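Long-range contacts in GCN5-related N-acetyltransferase (Kribbella flavida, PDB 4MY0), which binds acetyl-CoA and probably transfers its acetyl group to an amine, perhaps that of an aminoglycoside: residues C[51-56]-C[63-68]; C[148-153]-C[265-270]; C[173-178]-C[227-232]; C[340-345]-C[365-370]. All coordinates share one frame; numbering follows the deposited sequence.

Contact 1: residues C[51-56]-C[63-68]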
loop_
_atom_site.group_PDB
_atom_site.type_symbol
_atom_site.label_atom_id
_atom_site.label_comp_id
_atom_site.label_asym_id
_atom_site.label_seq_id
_atom_site.Cartn_x
_atom_site.Cartn_y
_atom_site.Cartn_z
ATOM N N GLY C 51 -6.783 -28.512 -36.732
ATOM C CA GLY C 51 -7.480 -29.497 -35.918
ATOM C C GLY C 51 -7.042 -29.447 -34.462
ATOM O O GLY C 51 -7.060 -30.457 -33.751
ATOM N N ARG C 52 -6.656 -28.259 -34.012
ATOM C CA ARG C 52 -6.173 -28.100 -32.647
ATOM C C ARG C 52 -7.027 -27.132 -31.818
ATOM O O ARG C 52 -6.539 -26.487 -30.872
ATOM C CB ARG C 52 -4.690 -27.690 -32.659
ATOM C CG ARG C 52 -3.730 -28.799 -33.145
ATOM C CD ARG C 52 -2.420 -28.240 -33.706
ATOM N NE ARG C 52 -2.056 -27.005 -33.034
ATOM C CZ ARG C 52 -1.604 -25.915 -33.643
ATOM N NH1 ARG C 52 -1.426 -25.902 -34.953
ATOM N NH2 ARG C 52 -1.320 -24.837 -32.927
ATOM N N PHE C 53 -8.313 -27.051 -32.155
ATOM C CA PHE C 53 -9.263 -26.242 -31.383
ATOM C C PHE C 53 -10.519 -27.079 -31.100
ATOM O O PHE C 53 -11.354 -27.299 -31.997
ATOM C CB PHE C 53 -9.644 -24.974 -32.161
ATOM C CG PHE C 53 -9.951 -23.787 -31.285
ATOM C CD1 PHE C 53 -9.559 -22.514 -31.667
ATOM C CD2 PHE C 53 -10.633 -23.943 -30.078
ATOM C CE1 PHE C 53 -9.828 -21.404 -30.859
ATOM C CE2 PHE C 53 -10.908 -22.846 -29.263
ATOM C CZ PHE C 53 -10.498 -21.568 -29.652
ATOM N N LEU C 54 -10.651 -27.550 -29.866
ATOM C CA LEU C 54 -11.769 -28.415 -29.506
ATOM C C LEU C 54 -12.819 -27.668 -28.694
ATOM O O LEU C 54 -12.514 -26.681 -28.018
ATOM C CB LEU C 54 -11.280 -29.638 -28.735
ATOM C CG LEU C 54 -10.467 -30.610 -29.600
ATOM C CD1 LEU C 54 -9.809 -31.623 -28.742
ATOM C CD2 LEU C 54 -11.362 -31.304 -30.595
ATOM N N GLY C 55 -14.061 -28.130 -28.770
ATOM C CA GLY C 55 -15.109 -27.524 -27.973
ATOM C C GLY C 55 -16.171 -28.523 -27.570
ATOM O O GLY C 55 -16.183 -29.667 -28.049
ATOM N N VAL C 56 -17.050 -28.095 -26.666
ATOM C CA VAL C 56 -18.254 -28.851 -26.359
ATOM C C VAL C 56 -19.455 -27.997 -26.747
ATOM O O VAL C 56 -19.476 -26.800 -26.434
ATOM C CB VAL C 56 -18.352 -29.204 -24.872
ATOM C CG1 VAL C 56 -19.736 -29.792 -24.565
ATOM C CG2 VAL C 56 -17.258 -30.195 -24.496
ATOM N N VAL C 63 -20.448 -24.324 -25.467
ATOM C CA VAL C 63 -20.573 -24.301 -24.010
ATOM C C VAL C 63 -19.181 -24.423 -23.343
ATOM O O VAL C 63 -18.987 -24.086 -22.163
ATOM C CB VAL C 63 -21.573 -25.428 -23.632
ATOM C CG1 VAL C 63 -21.227 -26.119 -22.353
ATOM C CG2 VAL C 63 -23.011 -24.887 -23.652
ATOM N N ALA C 64 -18.197 -24.873 -24.121
ATOM C CA ALA C 64 -16.828 -25.044 -23.609
ATOM C C ALA C 64 -15.822 -25.100 -24.756
ATOM O O ALA C 64 -16.176 -25.443 -25.893
ATOM C CB ALA C 64 -16.726 -26.310 -22.744
ATOM N N ALA C 65 -14.570 -24.755 -24.481
ATOM C CA ALA C 65 -13.562 -24.761 -25.549
ATOM C C ALA C 65 -12.152 -24.850 -24.984
ATOM O O ALA C 65 -11.908 -24.442 -23.855
ATOM C CB ALA C 65 -13.709 -23.508 -26.441
ATOM N N ALA C 66 -11.233 -25.394 -25.775
ATOM C CA ALA C 66 -9.830 -25.499 -25.389
ATOM C C ALA C 66 -9.020 -25.627 -26.653
ATOM O O ALA C 66 -9.511 -26.149 -27.666
ATOM C CB ALA C 66 -9.596 -26.712 -24.505
ATOM N N ARG C 67 -7.785 -25.144 -26.625
ATOM C CA ARG C 67 -6.930 -25.290 -27.797
ATOM C C ARG C 67 -5.591 -25.942 -27.463
ATOM O O ARG C 67 -5.174 -26.001 -26.299
ATOM C CB ARG C 67 -6.752 -23.954 -28.534
ATOM C CG ARG C 67 -6.064 -22.876 -27.736
ATOM C CD ARG C 67 -6.347 -21.481 -28.306
ATOM N NE ARG C 67 -6.518 -20.517 -27.222
ATOM C CZ ARG C 67 -5.555 -19.728 -26.751
ATOM N NH1 ARG C 67 -5.823 -18.900 -25.754
ATOM N NH2 ARG C 67 -4.329 -19.760 -27.273
ATOM N N ILE C 68 -4.934 -26.444 -28.501
ATOM C CA ILE C 68 -3.694 -27.180 -28.351
ATOM C C ILE C 68 -2.567 -26.504 -29.128
ATOM O O ILE C 68 -2.611 -26.458 -30.351
ATOM C CB ILE C 68 -3.874 -28.604 -28.909
ATOM C CG1 ILE C 68 -5.046 -29.296 -28.220
ATOM C CG2 ILE C 68 -2.597 -29.439 -28.743
ATOM C CD1 ILE C 68 -5.348 -30.653 -28.805
#
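R52 and I68 grip each other twice at one end of the contact. The I68 amide donates to R52 O, and R52 NE returns a bond to I68 O at 2.8 Å, the oxygen lying at the edge of the guanidinium, close to its plane. The R52 chain is bent at chi3 (31°), which brings NE and NH2 round to the same oxygen, NH2 only weakly. Next along, R67 CB stands over the centre of the F53 ring, 4.2 Å from its centroid, in a CH-pi contact. A65 CB meets the edge of this ring, 4.0 Å from F53 CE2. Strands 53-58 and 61-75 form an antiparallel hairpin of the N-terminal GNAT fold, with L54-A66 and V56-A64 as hydrogen-bonded pairs and F53-R67 and G55-A65 as non-hydrogen-bonded ones. Near the turn a classic beta bulge sets both V63 and A64 against V56: V56 O accepts from V63 N at 2.8 Å and from A64 N at 3.3 Å. On the face that carries L54, V56, A64 and A66, V56 CB lies 3.9 Å from A64 CB. Farther out, E46, D50 and D70 form salt bridges with the R52 guanidinium, helices 18-26 and 34-49 cover F53, and helix 99-113 packs on L54 and V56. A64 and A66 neighbour V90 and V88, acetyl-CoA-binding residues on strand 78-90.

Contact 2: residues C[148-153]-C[265-270]; sequences ADLRSL and LLVEHE. With ACO (acetyl coenzyme *a), chain P.
D149 uses both carboxylate oxygens to hold the backbone of 268-269. OD2 takes the H269 amide at 2.6 Å, on its syn side and 20° out of the carboxylate plane; OD1 takes the E268 amide with its syn lone pair, at 3.2 Å. CG lies trans to the D149 backbone N (chi1 -168°), which carries the carboxylate across to the 267-269 loop, where OD2 also meets the edge of the H269 ring. Putting an alanine here would remove both acceptors and would probably leave the E268 and H269 amides without their partners in the 148-153 segment. V267 lies beside this grip: its CG1 presses on L150 CD2 at 3.5 Å, a tight contact, and is 4.2 Å from L153 CD1. L153 also sends CD2 to L266 O, 3.7 Å away. From the same short helix R151 extends to an acetyl-CoA held largely by the third subunit, one guanidinium face over the adenine and NH1 bonded to the ribose O2B at 3.3 Å. R130 and T126 of the second subunit bond to the carbonyls of V267 and E268. Around the contact, W240 of helix 233-244 packs on L150 and L153, and F145 of strand 135-146 lies against V267.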
loop_
_atom_site.group_PDB
_atom_site.type_symbol
_atom_site.label_atom_id
_atom_site.label_comp_id
_atom_site.label_asym_id
_atom_site.label_seq_id
_atom_site.Cartn_x
_atom_site.Cartn_y
_atom_site.Cartn_z
ATOM N N ALA C 148 21.345 -0.744 -12.452
ATOM C CA ALA C 148 22.675 -0.108 -12.425
ATOM C C ALA C 148 23.770 -1.158 -12.249
ATOM O O ALA C 148 24.913 -0.966 -12.663
ATOM C CB ALA C 148 22.756 0.936 -11.301
ATOM N N ASP C 149 23.410 -2.266 -11.611
ATOM C CA ASP C 149 24.333 -3.370 -11.383
ATOM C C ASP C 149 24.648 -4.084 -12.710
ATOM O O ASP C 149 25.808 -4.364 -13.025
ATOM C CB ASP C 149 23.682 -4.336 -10.389
ATOM C CG ASP C 149 24.644 -5.369 -9.848
ATOM O OD1 ASP C 149 25.779 -5.495 -10.379
ATOM O OD2 ASP C 149 24.247 -6.068 -8.889
ATOM N N LEU C 150 23.604 -4.367 -13.482
ATOM C CA LEU C 150 23.746 -5.006 -14.786
ATOM C C LEU C 150 24.554 -4.129 -15.736
ATOM O O LEU C 150 25.359 -4.617 -16.544
ATOM C CB LEU C 150 22.359 -5.247 -15.371
ATOM C CG LEU C 150 21.502 -6.203 -14.549
ATOM C CD1 LEU C 150 20.173 -6.432 -15.225
ATOM C CD2 LEU C 150 22.218 -7.514 -14.359
ATOM N N ARG C 151 24.344 -2.824 -15.615
ATOM C CA ARG C 151 24.924 -1.860 -16.529
ATOM C C ARG C 151 26.452 -1.915 -16.508
ATOM O O ARG C 151 27.101 -1.651 -17.521
ATOM C CB ARG C 151 24.444 -0.458 -16.165
ATOM C CG ARG C 151 25.016 0.606 -17.069
ATOM C CD ARG C 151 24.617 2.007 -16.655
ATOM N NE ARG C 151 25.407 2.929 -17.452
ATOM C CZ ARG C 151 26.575 3.412 -17.062
ATOM N NH1 ARG C 151 27.263 4.214 -17.861
ATOM N NH2 ARG C 151 27.048 3.090 -15.867
ATOM N N SER C 152 27.028 -2.268 -15.363
ATOM C CA SER C 152 28.486 -2.247 -15.237
ATOM C C SER C 152 29.148 -3.616 -15.389
ATOM O O SER C 152 30.285 -3.791 -14.960
ATOM C CB SER C 152 28.890 -1.632 -13.898
ATOM O OG SER C 152 28.367 -2.408 -12.838
ATOM N N LEU C 153 28.458 -4.575 -16.012
ATOM C CA LEU C 153 29.029 -5.911 -16.204
ATOM C C LEU C 153 30.164 -5.967 -17.228
ATOM O O LEU C 153 30.961 -6.906 -17.217
ATOM C CB LEU C 153 27.945 -6.942 -16.531
ATOM C CG LEU C 153 27.078 -7.282 -15.325
ATOM C CD1 LEU C 153 26.017 -8.295 -15.694
ATOM C CD2 LEU C 153 27.934 -7.787 -14.163
ATOM N N LEU C 265 25.792 -15.366 -10.494
ATOM C CA LEU C 265 27.212 -15.464 -10.175
ATOM C C LEU C 265 27.980 -14.227 -10.638
ATOM O O LEU C 265 29.116 -13.997 -10.221
ATOM C CB LEU C 265 27.812 -16.720 -10.829
ATOM C CG LEU C 265 27.193 -18.077 -10.485
ATOM C CD1 LEU C 265 27.723 -19.170 -11.403
ATOM C CD2 LEU C 265 27.465 -18.435 -9.034
ATOM N N LEU C 266 27.358 -13.435 -11.505
ATOM C CA LEU C 266 28.022 -12.287 -12.119
ATOM C C LEU C 266 27.700 -10.961 -11.426
ATOM O O LEU C 266 28.578 -10.106 -11.288
ATOM C CB LEU C 266 27.627 -12.182 -13.597
ATOM C CG LEU C 266 28.086 -13.295 -14.540
ATOM C CD1 LEU C 266 27.416 -13.177 -15.899
ATOM C CD2 LEU C 266 29.580 -13.225 -14.693
ATOM N N VAL C 267 26.446 -10.777 -11.009
ATOM C CA VAL C 267 26.031 -9.473 -10.483
ATOM C C VAL C 267 26.423 -9.273 -9.030
ATOM O O VAL C 267 26.444 -10.223 -8.244
ATOM C CB VAL C 267 24.525 -9.224 -10.636
ATOM C CG1 VAL C 267 24.148 -9.283 -12.085
ATOM C CG2 VAL C 267 23.729 -10.240 -9.847
ATOM N N GLU C 268 26.734 -8.028 -8.682
ATOM C CA GLU C 268 27.123 -7.690 -7.320
ATOM C C GLU C 268 25.974 -7.875 -6.329
ATOM O O GLU C 268 26.114 -8.574 -5.324
ATOM C CB GLU C 268 27.646 -6.251 -7.241
ATOM C CG GLU C 268 27.750 -5.735 -5.801
ATOM C CD GLU C 268 28.382 -4.353 -5.697
ATOM O OE1 GLU C 268 28.229 -3.708 -4.628
ATOM O OE2 GLU C 268 29.037 -3.924 -6.672
ATOM N N HIS C 269 24.838 -7.247 -6.603
ATOM C CA HIS C 269 23.708 -7.319 -5.687
ATOM C C HIS C 269 22.837 -8.497 -6.070
ATOM O O HIS C 269 22.478 -8.654 -7.239
ATOM C CB HIS C 269 22.924 -6.010 -5.730
ATOM C CG HIS C 269 23.755 -4.815 -5.378
ATOM N ND1 HIS C 269 23.890 -4.358 -4.082
ATOM C CD2 HIS C 269 24.512 -3.997 -6.147
ATOM C CE1 HIS C 269 24.689 -3.304 -4.071
ATOM N NE2 HIS C 269 25.085 -3.069 -5.310
ATOM N N GLU C 270 22.515 -9.350 -5.106
ATOM C CA GLU C 270 21.764 -10.545 -5.455
ATOM C C GLU C 270 20.316 -10.154 -5.753
ATOM O O GLU C 270 19.867 -9.073 -5.371
ATOM C CB GLU C 270 21.883 -11.649 -4.387
ATOM C CG GLU C 270 20.994 -11.507 -3.169
ATOM C CD GLU C 270 21.107 -12.704 -2.220
ATOM O OE1 GLU C 270 20.334 -13.679 -2.382
ATOM O OE2 GLU C 270 21.967 -12.666 -1.306
HETATM N N1A ACO P . 24.655 5.868 -14.855
HETATM C C2A ACO P . 25.856 6.399 -14.536
HETATM N N3A ACO P . 26.684 6.960 -15.443
HETATM C C4A ACO P . 26.334 7.015 -16.750
HETATM C C5A ACO P . 25.040 6.452 -17.174
HETATM C C6A ACO P . 24.181 5.852 -16.126
HETATM N N6A ACO P . 22.974 5.314 -16.438
HETATM N N7A ACO P . 24.955 6.637 -18.508
HETATM C C8A ACO P . 26.090 7.261 -18.911
HETATM N N9A ACO P . 26.912 7.478 -17.861
HETATM C C1B ACO P . 28.233 8.141 -17.891
HETATM C C2B ACO P . 29.286 7.290 -18.564
HETATM O O2B ACO P . 29.813 6.284 -17.688
HETATM C C3B ACO P . 30.307 8.353 -18.905
HETATM O O3B ACO P . 31.002 8.700 -17.711
HETATM P P3B ACO P . 32.468 8.135 -17.370
HETATM O O7A ACO P . 32.383 6.656 -17.685
HETATM O O8A ACO P . 33.353 8.926 -18.308
HETATM O O9A ACO P . 32.657 8.472 -15.910
HETATM C C4B ACO P . 29.479 9.581 -19.247
HETATM O O4B ACO P . 28.186 9.338 -18.670
HETATM C C5B ACO P . 29.343 9.800 -20.752
HETATM O O5B ACO P . 29.003 8.543 -21.346
HETATM P P1A ACO P . 28.451 8.383 -22.853
HETATM O O1A ACO P . 28.774 9.605 -23.679
HETATM O O2A ACO P . 28.862 6.995 -23.257
HETATM O O3A ACO P . 26.862 8.451 -22.567
HETATM P P2A ACO P . 25.744 7.588 -23.337
HETATM O O4A ACO P . 26.093 7.600 -24.813
HETATM O O5A ACO P . 25.605 6.276 -22.629
HETATM O O6A ACO P . 24.411 8.490 -23.138
HETATM C CBP ACO P . 22.342 8.585 -21.904
HETATM C CCP ACO P . 23.857 8.714 -21.842
HETATM C CDP ACO P . 21.734 9.658 -22.801
HETATM C CEP ACO P . 21.794 8.726 -20.491
HETATM C CAP ACO P . 22.061 7.193 -22.476
HETATM O OAP ACO P . 22.755 6.209 -21.690
HETATM C C9P ACO P . 20.591 6.885 -22.589
HETATM O O9P ACO P . 20.029 7.082 -23.660
HETATM N N8P ACO P . 19.956 6.394 -21.513
HETATM C C7P ACO P . 18.541 6.043 -21.494
HETATM C C6P ACO P . 17.627 7.238 -21.754
HETATM C C5P ACO P . 17.979 8.393 -20.842
HETATM O O5P ACO P . 18.150 8.210 -19.641
HETATM N N4P ACO P . 18.066 9.599 -21.405
HETATM C C3P ACO P . 17.691 10.802 -20.665
HETATM C C2P ACO P . 18.898 11.639 -20.268
HETATM S S1P ACO P . 18.364 13.193 -19.602
#

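Contact 3: residues C[173-178]-C[227-232]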
loop_
_atom_site.group_PDB
_atom_site.type_symbol
_atom_site.label_atom_id
_atom_site.label_comp_id
_atom_site.label_asym_id
_atom_site.label_seq_id
_atom_site.Cartn_x
_atom_site.Cartn_y
_atom_site.Cartn_z
ATOM N N GLU C 173 19.034 -21.515 -33.491
ATOM C CA GLU C 173 20.328 -22.176 -33.468
ATOM C C GLU C 173 21.029 -21.932 -32.131
ATOM O O GLU C 173 21.528 -22.861 -31.503
ATOM C CB GLU C 173 21.221 -21.692 -34.625
ATOM C CG GLU C 173 20.761 -22.126 -36.035
ATOM C CD GLU C 173 21.747 -21.722 -37.140
ATOM O OE1 GLU C 173 21.655 -22.279 -38.261
ATOM O OE2 GLU C 173 22.618 -20.854 -36.893
ATOM N N LEU C 174 21.078 -20.674 -31.703
ATOM C CA LEU C 174 21.794 -20.329 -30.485
ATOM C C LEU C 174 21.160 -21.030 -29.285
ATOM O O LEU C 174 21.856 -21.587 -28.441
ATOM C CB LEU C 174 21.785 -18.821 -30.280
ATOM C CG LEU C 174 22.635 -18.068 -31.298
ATOM C CD1 LEU C 174 22.500 -16.566 -31.137
ATOM C CD2 LEU C 174 24.105 -18.494 -31.227
ATOM N N VAL C 175 19.835 -21.012 -29.236
ATOM C CA VAL C 175 19.096 -21.643 -28.147
ATOM C C VAL C 175 19.372 -23.145 -28.160
ATOM O O VAL C 175 19.619 -23.752 -27.112
ATOM C CB VAL C 175 17.575 -21.383 -28.284
ATOM C CG1 VAL C 175 16.774 -22.391 -27.489
ATOM C CG2 VAL C 175 17.230 -19.978 -27.834
ATOM N N GLY C 176 19.344 -23.730 -29.357
ATOM C CA GLY C 176 19.543 -25.158 -29.527
ATOM C C GLY C 176 20.897 -25.594 -29.007
ATOM O O GLY C 176 21.008 -26.562 -28.255
ATOM N N THR C 177 21.930 -24.862 -29.407
ATOM C CA THR C 177 23.287 -25.165 -28.985
ATOM C C THR C 177 23.373 -25.093 -27.462
ATOM O O THR C 177 23.947 -25.964 -26.829
ATOM C CB THR C 177 24.295 -24.187 -29.621
ATOM O OG1 THR C 177 24.203 -24.269 -31.053
ATOM C CG2 THR C 177 25.714 -24.520 -29.186
ATOM N N ALA C 178 22.776 -24.064 -26.874
ATOM C CA ALA C 178 22.835 -23.894 -25.427
ATOM C C ALA C 178 22.136 -25.041 -24.682
ATOM O O ALA C 178 22.679 -25.598 -23.727
ATOM C CB ALA C 178 22.242 -22.551 -25.020
ATOM N N GLU C 227 14.039 -13.378 -22.313
ATOM C CA GLU C 227 15.001 -14.442 -22.545
ATOM C C GLU C 227 16.381 -13.873 -22.812
ATOM O O GLU C 227 16.522 -12.904 -23.569
ATOM C CB GLU C 227 14.562 -15.344 -23.716
ATOM C CG GLU C 227 15.516 -16.522 -23.953
ATOM C CD GLU C 227 15.007 -17.526 -24.999
ATOM O OE1 GLU C 227 14.171 -17.142 -25.849
ATOM O OE2 GLU C 227 15.457 -18.700 -24.970
ATOM N N LEU C 228 17.391 -14.475 -22.181
ATOM C CA LEU C 228 18.782 -14.158 -22.476
ATOM C C LEU C 228 19.526 -15.467 -22.625
ATOM O O LEU C 228 19.465 -16.331 -21.747
ATOM C CB LEU C 228 19.422 -13.322 -21.366
ATOM C CG LEU C 228 20.754 -12.668 -21.753
ATOM C CD1 LEU C 228 20.936 -11.323 -21.027
ATOM C CD2 LEU C 228 21.920 -13.606 -21.471
ATOM N N VAL C 229 20.228 -15.611 -23.741
ATOM C CA VAL C 229 21.054 -16.788 -23.985
ATOM C C VAL C 229 22.474 -16.317 -24.272
ATOM O O VAL C 229 22.684 -15.409 -25.074
ATOM C CB VAL C 229 20.510 -17.598 -25.176
ATOM C CG1 VAL C 229 21.504 -18.671 -25.624
ATOM C CG2 VAL C 229 19.166 -18.221 -24.801
ATOM N N ALA C 230 23.453 -16.910 -23.600
ATOM C CA ALA C 230 24.839 -16.525 -23.836
ATOM C C ALA C 230 25.768 -17.722 -23.668
ATOM O O ALA C 230 25.713 -18.425 -22.654
ATOM C CB ALA C 230 25.241 -15.410 -22.903
ATOM N N HIS C 231 26.628 -17.937 -24.657
ATOM C CA HIS C 231 27.553 -19.061 -24.622
ATOM C C HIS C 231 28.872 -18.735 -23.925
ATOM O O HIS C 231 29.554 -19.639 -23.445
ATOM C CB HIS C 231 27.824 -19.575 -26.038
ATOM C CG HIS C 231 26.605 -20.092 -26.735
ATOM N ND1 HIS C 231 26.573 -20.352 -28.089
ATOM C CD2 HIS C 231 25.372 -20.398 -26.264
ATOM C CE1 HIS C 231 25.374 -20.800 -28.421
ATOM N NE2 HIS C 231 24.628 -20.842 -27.331
ATOM N N SER C 232 29.238 -17.456 -23.874
ATOM C CA SER C 232 30.523 -17.063 -23.302
ATOM C C SER C 232 30.358 -15.963 -22.264
ATOM O O SER C 232 29.364 -15.238 -22.269
ATOM C CB SER C 232 31.490 -16.590 -24.389
ATOM O OG SER C 232 31.127 -15.301 -24.845
#
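H231 reaches the helix with its ring edge first: NE2 donates to L174 O at 3.1 Å, the oxygen lying in the ring plane. That oxygen also accepts the helical bond from A178 N, and the two donors come from opposite faces of the carbonyl plane. A178 CB also lies at this edge, 3.7 Å from H231 NE2, whereas L174 CD2 approaches H231 CE1 from off the ring plane, at 3.8 Å. Two residues back, the buried V229 spreads its methyls between two residues of the helix, CG1 to A178 CB and CG2 to V175 CG2, each pair 4.0 Å apart. This is helix-on-sheet packing: helix 168-182 crosses strand 222-230, which belongs to the second GNAT unit, at 67° and 8.7 Å between the local axes. F213 of the adjoining strand 212-219 also packs on L174 and V175. With a leucine in its place, H231's bond to L174 O would be lost and that carbonyl would probably be left with its helical donor alone. The contact thins at two margins, T177 and E227, where little surface is covered. The exposed T177 brings CB to 3.8 Å from H231 CE1; E227 meets V175 CG2 through OE2, 3.6 Å away.

Contact 4: residues C[340-345]-C[365-370]; sequences VLQLGS and LVTGGP
Within this chain, the outermost pair of the mixed sheet in the sterol carrier protein domain is made where Q342 of strand 341-344 pairs with T367 of the short, weakly bonded strand 366-367. Q342 N donates to T367 O at 2.7 Å, and T367 N to Q342 O at 2.8 Å, the second lying in the plane of the Q342 carbonyl. The two side chains cross obliquely, T367 CG2 lying 3.7 Å from Q342 CB. V366 fills the neighbouring position with a methyl for each of two leucines. Its CG1 presses tightly against L341 CD1 at 3.4 Å, while its CG2 rests 3.8 Å from L343 CD2, V366 and L343 lying side by side. L341 directs CG trans to its backbone N (chi1 -179°), and from there CD1 reaches V366. The two strands run antiparallel, and helices 345-352 and 357-362 make the connection between them; strand 302-309 holds the other side of 341-344 through L307 and D309. L357, L360 and R361 of helix 357-362 cover V366, and L377 of helix 371-380 touches L341. Past T367 the chain turns through G368 and G369, both with positive phi; a side chain on G369 would run into L341 N and the V340 carbonyl carbon. At the opposite end the direct pairing stops and a water takes over, accepting from G344 N at 2.8 Å and donating to L365 O at 2.7 Å. G344 is also the N-cap of helix 345-352, and L365 packs on L265 of the second subunit.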
loop_
_atom_site.group_PDB
_atom_site.type_symbol
_atom_site.label_atom_id
_atom_site.label_comp_id
_atom_site.label_asym_id
_atom_site.label_seq_id
_atom_site.Cartn_x
_atom_site.Cartn_y
_atom_site.Cartn_z
ATOM N N VAL C 340 7.258 -54.482 -7.640
ATOM C CA VAL C 340 7.541 -53.486 -8.660
ATOM C C VAL C 340 7.056 -52.123 -8.206
ATOM O O VAL C 340 6.032 -52.017 -7.518
ATOM C CB VAL C 340 6.893 -53.882 -10.023
ATOM C CG1 VAL C 340 5.379 -54.008 -9.888
ATOM C CG2 VAL C 340 7.269 -52.889 -11.144
ATOM N N LEU C 341 7.806 -51.084 -8.569
ATOM C CA LEU C 341 7.345 -49.723 -8.367
ATOM C C LEU C 341 6.049 -49.521 -9.165
ATOM O O LEU C 341 6.017 -49.739 -10.385
ATOM C CB LEU C 341 8.407 -48.727 -8.829
ATOM C CG LEU C 341 8.011 -47.259 -8.643
ATOM C CD1 LEU C 341 8.425 -46.823 -7.267
ATOM C CD2 LEU C 341 8.627 -46.370 -9.698
ATOM N N GLN C 342 4.996 -49.095 -8.475
ATOM C CA GLN C 342 3.693 -48.869 -9.098
ATOM C C GLN C 342 3.373 -47.377 -9.119
ATOM O O GLN C 342 3.567 -46.685 -8.118
ATOM C CB GLN C 342 2.615 -49.631 -8.323
ATOM C CG GLN C 342 2.902 -51.123 -8.209
ATOM C CD GLN C 342 2.509 -51.707 -6.866
ATOM O OE1 GLN C 342 1.528 -51.293 -6.257
ATOM N NE2 GLN C 342 3.279 -52.679 -6.400
ATOM N N LEU C 343 2.904 -46.879 -10.261
ATOM C CA LEU C 343 2.531 -45.463 -10.388
ATOM C C LEU C 343 1.328 -45.242 -11.286
ATOM O O LEU C 343 1.075 -46.020 -12.206
ATOM C CB LEU C 343 3.680 -44.598 -10.912
ATOM C CG LEU C 343 5.005 -45.130 -11.439
ATOM C CD1 LEU C 343 4.823 -45.984 -12.669
ATOM C CD2 LEU C 343 5.913 -43.943 -11.744
ATOM N N GLY C 344 0.593 -44.171 -11.011
ATOM C CA GLY C 344 -0.487 -43.745 -11.881
ATOM C C GLY C 344 0.072 -42.716 -12.843
ATOM O O GLY C 344 1.291 -42.524 -12.893
ATOM N N SER C 345 -0.805 -42.036 -13.581
ATOM C CA SER C 345 -0.374 -41.005 -14.523
ATOM C C SER C 345 0.352 -39.821 -13.861
ATOM O O SER C 345 1.364 -39.331 -14.388
ATOM C CB SER C 345 -1.565 -40.499 -15.343
ATOM O OG SER C 345 -1.190 -39.407 -16.168
ATOM N N LEU C 365 2.007 -40.835 -4.670
ATOM C CA LEU C 365 1.830 -40.903 -6.124
ATOM C C LEU C 365 2.508 -42.134 -6.688
ATOM O O LEU C 365 2.285 -42.532 -7.834
ATOM C CB LEU C 365 2.412 -39.648 -6.782
ATOM C CG LEU C 365 1.431 -38.499 -7.023
ATOM C CD1 LEU C 365 0.327 -38.492 -5.997
ATOM C CD2 LEU C 365 2.156 -37.167 -7.071
ATOM N N VAL C 366 3.332 -42.743 -5.850
ATOM C CA VAL C 366 4.159 -43.863 -6.240
ATOM C C VAL C 366 4.161 -44.853 -5.068
ATOM O O VAL C 366 4.293 -44.444 -3.914
ATOM C CB VAL C 366 5.573 -43.339 -6.533
ATOM C CG1 VAL C 366 6.625 -44.264 -5.999
ATOM C CG2 VAL C 366 5.740 -43.039 -8.019
ATOM N N THR C 367 4.003 -46.144 -5.357
ATOM C CA THR C 367 3.839 -47.150 -4.299
ATOM C C THR C 367 4.587 -48.458 -4.624
ATOM O O THR C 367 4.757 -48.806 -5.792
ATOM C CB THR C 367 2.320 -47.409 -4.032
ATOM O OG1 THR C 367 2.108 -47.780 -2.670
ATOM C CG2 THR C 367 1.768 -48.482 -4.936
ATOM N N GLY C 368 5.062 -49.158 -3.596
ATOM C CA GLY C 368 5.721 -50.445 -3.773
ATOM C C GLY C 368 7.116 -50.430 -4.389
ATOM O O GLY C 368 7.725 -49.371 -4.583
ATOM N N GLY C 369 7.635 -51.622 -4.684
ATOM C CA GLY C 369 8.922 -51.752 -5.349
ATOM C C GLY C 369 10.119 -51.615 -4.425
ATOM O O GLY C 369 10.022 -51.003 -3.358
ATOM N N PRO C 370 11.269 -52.168 -4.841
ATOM C CA PRO C 370 12.462 -52.143 -3.985
ATOM C C PRO C 370 13.143 -50.775 -3.945
ATOM O O PRO C 370 13.207 -50.069 -4.952
ATOM C CB PRO C 370 13.381 -53.180 -4.639
ATOM C CG PRO C 370 12.998 -53.158 -6.090
ATOM C CD PRO C 370 11.516 -52.838 -6.134
HETATM O O HOH W 1 0.453 -41.711 -9.615
#

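The four contacts sample three parts of the chain. Contact 1 comes first, in the N-terminal GNAT unit. Contacts 2 and 3 lie in the central region, their centres about 20 Å apart and nearest atoms about 7 Å; contact 3 falls within the stretch of chain between the two halves of contact 2, and helix 233-244, which follows 227-232, also packs on contact 2. Contact 4 closes last, in the sterol carrier protein domain, its centre about 33 Å from that of contact 1. The centres of contacts 1 and 2 are about 45 Å apart, on opposite sides of the chain's centre. The acetyl-CoA at R151 is also bound by the third subunit, so contact 2 lies where subunits meet.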